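LPXTG cell wall surface protein (Streptococcus gordonii, PDB 4IGB) is probably an adhesin that helps the streptococcus attach to host surfaces, displayed at the cell wall by its peptidoglycan anchor, this chain holding its N-terminal N1 and N2 domains. Local coordinates at residues V38-K43 and V47-L52; S53-E58 and S142-S147; V76-K81 and Y164-A169; L119-A124 and D203-K208. One frame throughout, in Å; residues are numbered along the deposited sequence.

Contact 1. Residues V38-K43 and V47-L52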
loop_
_atom_site.group_PDB
_atom_site.type_symbol
_atom_site.label_atom_id
_atom_site.label_comp_id
_atom_site.label_asym_id
_atom_site.label_seq_id
_atom_site.Cartn_x
_atom_site.Cartn_y
_atom_site.Cartn_z
ATOM N N VAL B 38 12.590 -10.878 -6.644
ATOM C CA VAL B 38 11.708 -10.688 -7.789
ATOM C C VAL B 38 11.769 -11.890 -8.726
ATOM O O VAL B 38 12.814 -12.523 -8.874
ATOM C CB VAL B 38 12.061 -9.409 -8.572
ATOM C CG1 VAL B 38 13.447 -9.538 -9.200
ATOM C CG2 VAL B 38 11.030 -9.136 -9.649
ATOM N N SER B 39 10.637 -12.224 -9.329
ATOM C CA SER B 39 10.601 -13.201 -10.415
ATOM C C SER B 39 9.713 -12.680 -11.539
ATOM O O SER B 39 8.800 -11.889 -11.311
ATOM C CB SER B 39 10.124 -14.567 -9.915
ATOM O OG SER B 39 8.882 -14.466 -9.239
ATOM N N VAL B 40 10.016 -13.082 -12.764
ATOM C CA VAL B 40 9.220 -12.668 -13.903
ATOM C C VAL B 40 8.195 -13.768 -14.178
ATOM O O VAL B 40 8.564 -14.879 -14.545
ATOM C CB VAL B 40 10.110 -12.438 -15.148
ATOM C CG1 VAL B 40 9.261 -12.159 -16.376
ATOM C CG2 VAL B 40 11.075 -11.279 -14.903
ATOM N N LEU B 41 6.920 -13.459 -13.966
ATOM C CA LEU B 41 5.838 -14.411 -14.228
ATOM C C LEU B 41 5.611 -14.548 -15.734
ATOM O O LEU B 41 5.343 -15.633 -16.246
ATOM C CB LEU B 41 4.546 -13.952 -13.540
ATOM C CG LEU B 41 4.579 -13.792 -12.015
ATOM C CD1 LEU B 41 3.159 -13.622 -11.438
ATOM C CD2 LEU B 41 5.264 -14.994 -11.376
ATOM N N SER B 42 5.706 -13.436 -16.446
ATOM C CA SER B 42 5.723 -13.489 -17.898
ATOM C C SER B 42 6.283 -12.182 -18.414
ATOM O O SER B 42 6.258 -11.173 -17.713
ATOM C CB SER B 42 4.313 -13.703 -18.453
ATOM O OG SER B 42 3.490 -12.573 -18.188
ATOM N N LYS B 43 6.785 -12.197 -19.640
ATOM C CA LYS B 43 7.195 -10.975 -20.299
ATOM C C LYS B 43 7.077 -11.189 -21.798
ATOM O O LYS B 43 7.319 -12.284 -22.292
ATOM C CB LYS B 43 8.631 -10.587 -19.910
ATOM C CG LYS B 43 9.686 -11.575 -20.357
ATOM C CD LYS B 43 11.091 -11.034 -20.138
ATOM C CE LYS B 43 12.109 -12.039 -20.620
ATOM N NZ LYS B 43 13.441 -11.809 -19.997
ATOM N N VAL B 47 10.337 -7.231 -24.604
ATOM C CA VAL B 47 11.115 -6.810 -23.450
ATOM C C VAL B 47 12.546 -7.348 -23.481
ATOM O O VAL B 47 12.772 -8.540 -23.666
ATOM C CB VAL B 47 10.451 -7.235 -22.132
ATOM C CG1 VAL B 47 11.365 -6.914 -20.960
ATOM C CG2 VAL B 47 9.121 -6.532 -21.958
ATOM N N ASP B 48 13.503 -6.442 -23.325
ATOM C CA ASP B 48 14.906 -6.794 -23.158
ATOM C C ASP B 48 15.238 -6.687 -21.675
ATOM O O ASP B 48 15.279 -5.590 -21.121
ATOM C CB ASP B 48 15.763 -5.819 -23.962
ATOM C CG ASP B 48 17.221 -6.207 -23.996
ATOM O OD1 ASP B 48 17.540 -7.400 -23.891
ATOM O OD2 ASP B 48 18.062 -5.306 -24.139
ATOM N N GLN B 49 15.459 -7.831 -21.040
ATOM C CA GLN B 49 15.788 -7.872 -19.621
ATOM C C GLN B 49 17.244 -8.270 -19.429
ATOM O O GLN B 49 17.721 -9.220 -20.047
ATOM C CB GLN B 49 14.870 -8.853 -18.889
ATOM C CG GLN B 49 15.216 -9.066 -17.424
ATOM C CD GLN B 49 14.421 -10.195 -16.797
ATOM O OE1 GLN B 49 13.604 -10.834 -17.457
ATOM N NE2 GLN B 49 14.659 -10.448 -15.515
ATOM N N PHE B 50 17.949 -7.540 -18.572
ATOM C CA PHE B 50 19.348 -7.838 -18.297
ATOM C C PHE B 50 19.809 -7.246 -16.969
ATOM O O PHE B 50 19.295 -6.222 -16.519
ATOM C CB PHE B 50 20.240 -7.343 -19.437
ATOM C CG PHE B 50 20.080 -5.883 -19.746
ATOM C CD1 PHE B 50 20.833 -4.933 -19.079
ATOM C CD2 PHE B 50 19.180 -5.461 -20.710
ATOM C CE1 PHE B 50 20.688 -3.591 -19.363
ATOM C CE2 PHE B 50 19.032 -4.119 -20.999
ATOM C CZ PHE B 50 19.787 -3.184 -20.324
ATOM N N HIS B 51 20.782 -7.902 -16.349
ATOM C CA HIS B 51 21.340 -7.435 -15.089
ATOM C C HIS B 51 22.439 -6.412 -15.342
ATOM O O HIS B 51 23.234 -6.558 -16.267
ATOM C CB HIS B 51 21.891 -8.612 -14.282
ATOM C CG HIS B 51 22.413 -8.228 -12.933
ATOM N ND1 HIS B 51 21.711 -8.457 -11.770
ATOM C CD2 HIS B 51 23.570 -7.630 -12.561
ATOM C CE1 HIS B 51 22.412 -8.018 -10.741
ATOM N NE2 HIS B 51 23.544 -7.512 -11.193
ATOM N N LEU B 52 22.474 -5.375 -14.514
ATOM C CA LEU B 52 23.485 -4.334 -14.630
ATOM C C LEU B 52 24.222 -4.176 -13.308
ATOM O O LEU B 52 23.600 -4.087 -12.251
ATOM C CB LEU B 52 22.838 -3.007 -15.030
ATOM C CG LEU B 52 23.274 -2.396 -16.362
ATOM C CD1 LEU B 52 23.494 -3.477 -17.407
ATOM C CD2 LEU B 52 22.251 -1.381 -16.842
HETATM O O HOH W 1 14.712 -10.232 -22.175
#
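The ammonium group of Lys43 donates to the side-chain oxygen of Gln49, with NZ and OE1 2.7 Å apart. The side chains cross at about a right angle, and NZ meets OE1 at a C=O...donor angle of 137°, tilted 25° from the carbonyl plane. Val40 adds an apolar touch to the same amide: its CG2 lies 3.6 Å from OE1 of Gln49, the two side chains running past one another, oppositely directed. Further back along the lysine, CD rests 4.2 Å from CG1 of Val47, as suits a residue whose methylenes can lie on a valine while its charge meets a polar partner.

A water ties the lysine to the second backbone. It accepts from Lys43 NZ at 3.0 Å and from Gln49 N at 2.8 Å, and donates to Val47 O at 3.0 Å. Gln49 is also fixed by NE2, which donates to Glu70 on strand 68-75. Lys43 reaches across because its chain is extended beyond CG, itself placed between backbone N and carbonyl carbon (chi1 64°). Just before the lysine, a classic beta bulge sets Leu41 and Ser42 together opposite Ser91 of strand 84-100. Strands 38-43 and 47-53, edge strands of different sheets, are thus joined by one direct side-chain bond, a bridging water and a little apolar packing; the carboxylate of Glu70 would probably strengthen the amide's hold on the lysine.

Contact 2. Residues S53-E58 and S142-S147; sequences SNPHYE and SELWES
Tyr57 swings its ring toward Trp145 with CG anti to the backbone N (chi1 -179°), while in Trp145 CG is turned opposite the carbonyl carbon (chi1 -47°). These torsions bring CD1 of Tyr57 to 3.9 Å from CZ2 of Trp145, with the tyrosine CE1 at 4.2 Å from the same carbon. The side chains cross at about a right angle and the rings meet obliquely, through the benzene half of the indole.

A second apolar pair lies alongside. CG of Pro55 is 3.9 Å from CD1 of Leu144, the two side chains lying antiparallel, side by side. The compact proline ring and the branched leucine give hydrophobic surface, and both also touch Met69 of strand 68-75. Leu144 serves its neighbour too: its CB sits 3.7 Å above the centre of one face of the Trp145 ring. The indole keeps its polar edge satisfied, NE1 donating to the hydroxyl of Tyr157, so a tryptophan suits a place that needs a broad apolar surface and one N-H.

The loop that presents Leu144 and Trp145 is shaped at its start by Ser142, whose OG accepts from Leu144 N at 3.2 Å in a nearly straight bond (170°). Such a serine closing onto the backbone N two residues on is an ST turn, here opening the connection between the neighbouring antiparallel strands 135-142 and 149-153.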
loop_
_atom_site.group_PDB
_atom_site.type_symbol
_atom_site.label_atom_id
_atom_site.label_comp_id
_atom_site.label_asym_id
_atom_site.label_seq_id
_atom_site.Cartn_x
_atom_site.Cartn_y
_atom_site.Cartn_z
ATOM N N SER B 53 25.549 -4.145 -13.365
ATOM C CA SER B 53 26.340 -3.981 -12.150
ATOM C C SER B 53 27.036 -2.613 -12.157
ATOM O O SER B 53 27.838 -2.326 -13.034
ATOM C CB SER B 53 27.367 -5.107 -12.035
ATOM O OG SER B 53 28.093 -4.998 -10.825
ATOM N N ASN B 54 26.725 -1.774 -11.179
ATOM C CA ASN B 54 27.203 -0.397 -11.176
ATOM C C ASN B 54 26.878 0.290 -12.491
ATOM O O ASN B 54 27.785 0.659 -13.245
ATOM C CB ASN B 54 28.710 -0.332 -10.923
ATOM C CG ASN B 54 29.139 -1.179 -9.749
ATOM O OD1 ASN B 54 28.512 -1.151 -8.677
ATOM N ND2 ASN B 54 30.204 -1.959 -9.946
ATOM N N PRO B 55 25.590 0.445 -12.775
ATOM C CA PRO B 55 25.153 1.033 -14.042
ATOM C C PRO B 55 25.533 2.504 -14.157
ATOM O O PRO B 55 25.606 3.207 -13.151
ATOM C CB PRO B 55 23.632 0.890 -13.979
ATOM C CG PRO B 55 23.320 0.932 -12.529
ATOM C CD PRO B 55 24.472 0.267 -11.831
ATOM N N HIS B 56 25.768 2.957 -15.382
ATOM C CA HIS B 56 26.036 4.363 -15.639
ATOM C C HIS B 56 24.711 5.076 -15.873
ATOM O O HIS B 56 23.852 4.576 -16.597
ATOM C CB HIS B 56 26.951 4.523 -16.852
ATOM C CG HIS B 56 28.328 3.974 -16.643
ATOM N ND1 HIS B 56 29.392 4.760 -16.256
ATOM C CD2 HIS B 56 28.814 2.717 -16.763
ATOM C CE1 HIS B 56 30.474 4.012 -16.149
ATOM N NE2 HIS B 56 30.151 2.767 -16.452
ATOM N N TYR B 57 24.543 6.236 -15.250
ATOM C CA TYR B 57 23.285 6.964 -15.342
ATOM C C TYR B 57 23.121 7.709 -16.663
ATOM O O TYR B 57 23.895 8.610 -16.983
ATOM C CB TYR B 57 23.131 7.937 -14.173
ATOM C CG TYR B 57 21.826 8.699 -14.196
ATOM C CD1 TYR B 57 20.676 8.162 -13.637
ATOM C CD2 TYR B 57 21.743 9.953 -14.786
ATOM C CE1 TYR B 57 19.482 8.852 -13.660
ATOM C CE2 TYR B 57 20.552 10.651 -14.813
ATOM C CZ TYR B 57 19.425 10.096 -14.249
ATOM O OH TYR B 57 18.236 10.787 -14.273
ATOM N N GLU B 58 22.099 7.325 -17.419
ATOM C CA GLU B 58 21.725 8.026 -18.655
ATOM C C GLU B 58 22.649 7.817 -19.872
ATOM O O GLU B 58 22.169 7.567 -20.987
ATOM C CB GLU B 58 21.513 9.529 -18.408
ATOM C CG GLU B 58 21.108 10.276 -19.677
ATOM C CD GLU B 58 20.563 11.659 -19.408
ATOM O OE1 GLU B 58 20.867 12.228 -18.339
ATOM O OE2 GLU B 58 19.816 12.169 -20.270
ATOM N N SER B 142 16.417 -1.685 -8.308
ATOM C CA SER B 142 17.720 -1.480 -7.687
ATOM C C SER B 142 17.550 -0.696 -6.414
ATOM O O SER B 142 16.475 -0.161 -6.131
ATOM C CB SER B 142 18.626 -0.658 -8.592
ATOM O OG SER B 142 18.279 0.714 -8.485
ATOM N N GLU B 143 18.628 -0.594 -5.649
ATOM C CA GLU B 143 18.599 0.298 -4.509
ATOM C C GLU B 143 19.575 1.454 -4.681
ATOM O O GLU B 143 20.120 1.953 -3.713
ATOM C CB GLU B 143 18.803 -0.475 -3.202
ATOM C CG GLU B 143 17.644 -1.422 -2.904
ATOM C CD GLU B 143 17.851 -2.266 -1.657
ATOM O OE1 GLU B 143 16.972 -2.258 -0.784
ATOM O OE2 GLU B 143 18.880 -2.961 -1.557
ATOM N N LEU B 144 19.781 1.889 -5.922
ATOM C CA LEU B 144 20.637 3.054 -6.172
ATOM C C LEU B 144 20.136 4.303 -5.449
ATOM O O LEU B 144 20.936 5.120 -5.002
ATOM C CB LEU B 144 20.718 3.404 -7.661
ATOM C CG LEU B 144 21.292 2.464 -8.715
ATOM C CD1 LEU B 144 21.737 3.296 -9.914
ATOM C CD2 LEU B 144 22.435 1.631 -8.157
ATOM N N TRP B 145 18.814 4.458 -5.369
ATOM C CA TRP B 145 18.196 5.702 -4.926
ATOM C C TRP B 145 17.553 5.566 -3.549
ATOM O O TRP B 145 17.767 6.404 -2.676
ATOM C CB TRP B 145 17.163 6.160 -5.957
ATOM C CG TRP B 145 17.705 6.092 -7.348
ATOM C CD1 TRP B 145 17.227 5.343 -8.386
ATOM C CD2 TRP B 145 18.852 6.784 -7.850
ATOM N NE1 TRP B 145 18.003 5.536 -9.508
ATOM C CE2 TRP B 145 19.009 6.416 -9.203
ATOM C CE3 TRP B 145 19.765 7.682 -7.285
ATOM C CZ2 TRP B 145 20.037 6.918 -10.003
ATOM C CZ3 TRP B 145 20.794 8.177 -8.084
ATOM C CH2 TRP B 145 20.919 7.792 -9.425
ATOM N N GLU B 146 16.756 4.515 -3.376
ATOM C CA GLU B 146 16.160 4.181 -2.089
ATOM C C GLU B 146 16.285 2.683 -1.888
ATOM O O GLU B 146 16.476 1.934 -2.850
ATOM C CB GLU B 146 14.657 4.474 -2.065
ATOM C CG GLU B 146 14.206 5.817 -2.568
ATOM C CD GLU B 146 12.682 5.923 -2.586
ATOM O OE1 GLU B 146 12.001 4.980 -2.112
ATOM O OE2 GLU B 146 12.165 6.945 -3.081
ATOM N N SER B 147 16.139 2.260 -0.639
ATOM C CA SER B 147 16.022 0.852 -0.304
ATOM C C SER B 147 14.699 0.290 -0.835
ATOM O O SER B 147 13.693 0.994 -0.905
ATOM C CB SER B 147 16.070 0.669 1.218
ATOM O OG SER B 147 17.359 0.962 1.733
#

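Contact 3. Residues V76-K81 and Y164-A169; sequences VDKSKK and YIMNKA
Two loops at one end of the N-terminal domain's beta-sheets meet here, the connection from strand 68-75 to strand 84-100 and the loop leading into strand 170-182. Met166 carries the contact from its side. Its CE lies 3.5 Å from CG2 of Val76, a close approach for two methyl carbons, and the two side chains meet end on, tip to tip. The methionine gets that far because its chain is extended beyond CG, with chi2 -177° and chi3 179°. A long, unbranched, apolar side chain suits this task, bridging backbones whose nearest CA atoms, those of Val76 and Met166, are 9.5 Å apart. The same methyl also rests 4.0 Å from CG of Lys78. Beyond that methylene the lysine bends at chi3 and chi4, carrying NZ to the carbonyl oxygens of Met128, Ser130 and Lys133, at and just after the end of helix 122-129. Lys78 thus lends its methylene to Met166 and its ammonium group to the carbonyls.

The turn that follows Val76 is shaped by Asp77. Its OD1 accepts from Ser79 N at 3.0 Å and from Ser79 OG at 2.7 Å, both arriving from the same face of the carboxylate plane, so a single oxygen grips backbone and hydroxyl together. Lys80 N also donates to Asp77 O, at 3.1 Å. The result is an Asx turn combined with a type I beta turn from Asp77 to Lys80.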
loop_
_atom_site.group_PDB
_atom_site.type_symbol
_atom_site.label_atom_id
_atom_site.label_comp_id
_atom_site.label_asym_id
_atom_site.label_seq_id
_atom_site.Cartn_x
_atom_site.Cartn_y
_atom_site.Cartn_z
ATOM N N VAL B 76 12.164 -1.307 -29.860
ATOM C CA VAL B 76 11.310 -0.528 -30.749
ATOM C C VAL B 76 11.476 -0.921 -32.214
ATOM O O VAL B 76 12.483 -1.506 -32.602
ATOM C CB VAL B 76 11.515 0.998 -30.569
ATOM C CG1 VAL B 76 11.246 1.382 -29.138
ATOM C CG2 VAL B 76 12.907 1.401 -30.953
ATOM N N ASP B 77 10.464 -0.628 -33.023
ATOM C CA ASP B 77 10.611 -0.750 -34.465
ATOM C C ASP B 77 11.262 0.543 -34.943
ATOM O O ASP B 77 10.631 1.596 -34.944
ATOM C CB ASP B 77 9.251 -0.944 -35.133
ATOM C CG ASP B 77 9.370 -1.284 -36.612
ATOM O OD1 ASP B 77 10.332 -0.821 -37.263
ATOM O OD2 ASP B 77 8.500 -2.021 -37.118
ATOM N N LYS B 78 12.534 0.470 -35.313
ATOM C CA LYS B 78 13.293 1.671 -35.648
ATOM C C LYS B 78 12.807 2.321 -36.942
ATOM O O LYS B 78 13.147 3.469 -37.233
ATOM C CB LYS B 78 14.791 1.355 -35.734
ATOM C CG LYS B 78 15.421 0.985 -34.398
ATOM C CD LYS B 78 16.701 0.169 -34.578
ATOM C CE LYS B 78 17.743 0.919 -35.412
ATOM N NZ LYS B 78 18.163 2.181 -34.748
ATOM N N SER B 79 11.993 1.596 -37.705
ATOM C CA SER B 79 11.516 2.115 -38.981
ATOM C C SER B 79 10.230 2.894 -38.811
ATOM O O SER B 79 9.749 3.517 -39.755
ATOM C CB SER B 79 11.284 0.981 -39.981
ATOM O OG SER B 79 10.052 0.321 -39.729
ATOM N N LYS B 80 9.659 2.846 -37.610
ATOM C CA LYS B 80 8.369 3.483 -37.371
ATOM C C LYS B 80 8.486 4.674 -36.438
ATOM O O LYS B 80 8.433 4.543 -35.204
ATOM C CB LYS B 80 7.353 2.477 -36.839
ATOM C CG LYS B 80 6.902 1.463 -37.864
ATOM C CD LYS B 80 5.934 0.471 -37.255
ATOM C CE LYS B 80 5.476 -0.554 -38.292
ATOM N NZ LYS B 80 4.457 -1.481 -37.726
ATOM N N LYS B 81 8.647 5.847 -37.036
ATOM C CA LYS B 81 8.813 7.058 -36.255
ATOM C C LYS B 81 7.443 7.554 -35.819
ATOM O O LYS B 81 6.901 8.523 -36.348
ATOM C CB LYS B 81 9.621 8.098 -37.035
ATOM C CG LYS B 81 11.073 7.652 -37.241
ATOM C CD LYS B 81 11.709 8.270 -38.475
ATOM C CE LYS B 81 13.091 7.675 -38.715
ATOM N NZ LYS B 81 13.062 6.177 -38.682
ATOM N N TYR B 164 22.668 0.179 -25.895
ATOM C CA TYR B 164 21.814 0.300 -27.071
ATOM C C TYR B 164 20.460 0.929 -26.745
ATOM O O TYR B 164 19.492 0.765 -27.489
ATOM C CB TYR B 164 21.642 -1.059 -27.769
ATOM C CG TYR B 164 21.431 -2.198 -26.811
ATOM C CD1 TYR B 164 20.209 -2.363 -26.168
ATOM C CD2 TYR B 164 22.455 -3.099 -26.527
ATOM C CE1 TYR B 164 20.002 -3.401 -25.268
ATOM C CE2 TYR B 164 22.262 -4.139 -25.634
ATOM C CZ TYR B 164 21.027 -4.286 -25.005
ATOM O OH TYR B 164 20.807 -5.309 -24.110
ATOM N N ILE B 165 20.399 1.661 -25.638
ATOM C CA ILE B 165 19.154 2.297 -25.218
ATOM C C ILE B 165 19.057 3.728 -25.730
ATOM O O ILE B 165 19.969 4.525 -25.537
ATOM C CB ILE B 165 19.002 2.301 -23.692
ATOM C CG1 ILE B 165 19.390 0.937 -23.108
ATOM C CG2 ILE B 165 17.569 2.659 -23.305
ATOM C CD1 ILE B 165 19.497 0.928 -21.599
ATOM N N MET B 166 17.942 4.053 -26.377
ATOM C CA MET B 166 17.735 5.386 -26.938
ATOM C C MET B 166 17.560 6.457 -25.873
ATOM O O MET B 166 16.840 6.253 -24.893
ATOM C CB MET B 166 16.497 5.396 -27.832
ATOM C CG MET B 166 16.608 4.526 -29.041
ATOM S SD MET B 166 15.130 4.683 -30.066
ATOM C CE MET B 166 15.607 3.577 -31.393
ATOM N N ASN B 167 18.212 7.600 -26.078
ATOM C CA ASN B 167 18.015 8.764 -25.226
ATOM C C ASN B 167 17.083 9.778 -25.868
ATOM O O ASN B 167 17.292 10.198 -27.006
ATOM C CB ASN B 167 19.349 9.448 -24.916
ATOM C CG ASN B 167 20.259 8.586 -24.078
ATOM O OD1 ASN B 167 21.052 7.801 -24.610
ATOM N ND2 ASN B 167 20.160 8.732 -22.756
ATOM N N LYS B 168 16.056 10.173 -25.132
ATOM C CA LYS B 168 15.208 11.271 -25.564
ATOM C C LYS B 168 14.593 11.004 -26.919
ATOM O O LYS B 168 14.469 11.920 -27.734
ATOM C CB LYS B 168 16.012 12.574 -25.618
ATOM C CG LYS B 168 16.609 12.981 -24.288
ATOM C CD LYS B 168 17.614 14.117 -24.470
ATOM C CE LYS B 168 18.273 14.486 -23.159
ATOM N NZ LYS B 168 19.349 15.490 -23.379
ATOM N N ALA B 169 14.206 9.756 -27.159
ATOM C CA ALA B 169 13.533 9.380 -28.403
ATOM C C ALA B 169 12.013 9.250 -28.239
ATOM O O ALA B 169 11.241 9.633 -29.126
ATOM C CB ALA B 169 14.113 8.086 -28.938
#

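Contact 4. Residues L119-A124 and D203-K208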
loop_
_atom_site.group_PDB
_atom_site.type_symbol
_atom_site.label_atom_id
_atom_site.label_comp_id
_atom_site.label_asym_id
_atom_site.label_seq_id
_atom_site.Cartn_x
_atom_site.Cartn_y
_atom_site.Cartn_z
ATOM N N LEU B 119 8.904 11.381 -29.858
ATOM C CA LEU B 119 9.106 12.791 -29.538
ATOM C C LEU B 119 9.184 13.719 -30.760
ATOM O O LEU B 119 9.114 14.932 -30.619
ATOM C CB LEU B 119 10.353 12.964 -28.681
ATOM C CG LEU B 119 10.177 12.731 -27.181
ATOM C CD1 LEU B 119 11.537 12.604 -26.522
ATOM C CD2 LEU B 119 9.368 13.865 -26.554
ATOM N N ASN B 120 9.332 13.159 -31.954
ATOM C CA ASN B 120 9.351 13.989 -33.160
ATOM C C ASN B 120 10.338 15.156 -33.090
ATOM O O ASN B 120 9.975 16.312 -33.295
ATOM C CB ASN B 120 7.946 14.517 -33.461
ATOM C CG ASN B 120 7.139 13.556 -34.297
ATOM O OD1 ASN B 120 6.149 12.981 -33.833
ATOM N ND2 ASN B 120 7.561 13.371 -35.545
ATOM N N THR B 121 11.586 14.840 -32.782
ATOM C CA THR B 121 12.633 15.842 -32.726
ATOM C C THR B 121 13.825 15.304 -33.483
ATOM O O THR B 121 13.862 14.122 -33.828
ATOM C CB THR B 121 13.058 16.125 -31.288
ATOM O OG1 THR B 121 13.508 14.910 -30.678
ATOM C CG2 THR B 121 11.893 16.688 -30.493
ATOM N N ALA B 122 14.802 16.168 -33.745
ATOM C CA ALA B 122 16.025 15.728 -34.397
ATOM C C ALA B 122 16.691 14.643 -33.549
ATOM O O ALA B 122 17.146 13.637 -34.078
ATOM C CB ALA B 122 16.978 16.904 -34.620
ATOM N N GLN B 123 16.743 14.848 -32.233
ATOM C CA GLN B 123 17.285 13.828 -31.341
ATOM C C GLN B 123 16.568 12.486 -31.547
ATOM O O GLN B 123 17.203 11.456 -31.792
ATOM C CB GLN B 123 17.183 14.280 -29.885
ATOM C CG GLN B 123 17.609 13.229 -28.867
ATOM C CD GLN B 123 19.057 12.799 -29.029
ATOM O OE1 GLN B 123 19.879 13.538 -29.565
ATOM N NE2 GLN B 123 19.372 11.591 -28.575
ATOM N N ALA B 124 15.241 12.511 -31.482
ATOM C CA ALA B 124 14.442 11.293 -31.652
ATOM C C ALA B 124 14.751 10.613 -32.981
ATOM O O ALA B 124 14.956 9.407 -33.039
ATOM C CB ALA B 124 12.935 11.605 -31.538
ATOM N N ASP B 203 10.423 19.250 -19.200
ATOM C CA ASP B 203 11.415 19.472 -20.251
ATOM C C ASP B 203 11.018 20.630 -21.168
ATOM O O ASP B 203 10.007 21.293 -20.936
ATOM C CB ASP B 203 11.699 18.187 -21.049
ATOM C CG ASP B 203 10.511 17.716 -21.883
ATOM O OD1 ASP B 203 9.523 18.471 -22.016
ATOM O OD2 ASP B 203 10.579 16.580 -22.421
ATOM N N ALA B 204 11.814 20.873 -22.206
ATOM C CA ALA B 204 11.508 21.948 -23.157
ATOM C C ALA B 204 10.436 21.563 -24.181
ATOM O O ALA B 204 10.076 22.370 -25.032
ATOM C CB ALA B 204 12.777 22.424 -23.864
ATOM N N ASN B 205 9.927 20.333 -24.110
ATOM C CA ASN B 205 8.807 19.935 -24.960
ATOM C C ASN B 205 7.517 20.264 -24.224
ATOM O O ASN B 205 6.416 19.921 -24.669
ATOM C CB ASN B 205 8.850 18.439 -25.265
ATOM C CG ASN B 205 10.218 17.970 -25.724
ATOM O OD1 ASN B 205 10.694 18.381 -26.784
ATOM N ND2 ASN B 205 10.857 17.113 -24.932
ATOM N N ASN B 206 7.684 20.940 -23.091
ATOM C CA ASN B 206 6.620 21.161 -22.114
ATOM C C ASN B 206 5.889 19.882 -21.711
ATOM O O ASN B 206 4.703 19.906 -21.373
ATOM C CB ASN B 206 5.627 22.220 -22.586
ATOM C CG ASN B 206 4.977 22.957 -21.427
ATOM O OD1 ASN B 206 5.621 23.228 -20.408
ATOM N ND2 ASN B 206 3.694 23.273 -21.571
ATOM N N LEU B 207 6.603 18.765 -21.763
ATOM C CA LEU B 207 6.121 17.542 -21.143
ATOM C C LEU B 207 6.367 17.672 -19.653
ATOM O O LEU B 207 7.310 18.327 -19.231
ATOM C CB LEU B 207 6.864 16.327 -21.688
ATOM C CG LEU B 207 6.583 16.034 -23.151
ATOM C CD1 LEU B 207 7.526 14.958 -23.672
ATOM C CD2 LEU B 207 5.129 15.627 -23.300
ATOM N N LYS B 208 5.529 17.041 -18.852
ATOM C CA LYS B 208 5.664 17.144 -17.409
ATOM C C LYS B 208 5.537 15.774 -16.775
ATOM O O LYS B 208 4.648 15.000 -17.115
ATOM C CB LYS B 208 4.586 18.069 -16.855
ATOM C CG LYS B 208 4.586 19.458 -17.495
ATOM C CD LYS B 208 3.274 20.190 -17.261
ATOM C CE LYS B 208 3.325 21.609 -17.840
ATOM N NZ LYS B 208 1.989 22.277 -17.813
#
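Leu119 and Leu207 approach at a slant, the CD2 methyl of Leu119 lying 3.6 Å from CD1 of Leu207. The same CD2 also meets Asn205, whose side chain crosses that of Leu119 at about a right angle and sets ND2 3.9 Å from the methyl. The amide has polar partners too, ND2 making weak hydrogen bonds to Asp203 OD2 and Glu277 OE1.

Asn205 and Leu207 are held in place by Asp203. Its OD1 accepts from Asn205 N at 2.8 Å and from Leu207 N at 2.9 Å, the two donors coming from opposite faces of the carboxylate plane. The first bond makes an Asx turn, within a type I beta turn from Asp203 to Asn206; an aspartate suits the place because its short side chain folds back on the turn. Thr121 brings its CG2 to 4.2 Å from Asn205 OD1, while its OG1 accepts from Ala124 N at 3.1 Å and so caps the first turn of the helix.

The start of helix 122-129 thus lies against the loop that leads into strand 210-214, and both leucines also pack on Trp171 of strand 170-182, which lies between strands 103-118 and 268-274 in the large antiparallel sheet.

All four contacts belong to the N-terminal domain. Contacts 1 and 2 follow one another along the chain, their centres 16 Å apart, the strand of contact 1 running straight into residues 53-58. Contact 3 is the hub: Tyr164 OH lies 2.7 Å from Asp48 OD2 of contact 1, Asn167 ND2 is 2.9 Å from Glu58 O of contact 2, and Ala169 O is 3.0 Å from Leu119 N of contact 4, all probable hydrogen bonds. Contacts 1 and 4 stay apart, about 17 Å between nearest atoms. The sodium ion, bound by Asp198, Asp200 and Thr248, lies about 9 Å from the side chain of Tyr57 but is part of none of the contacts.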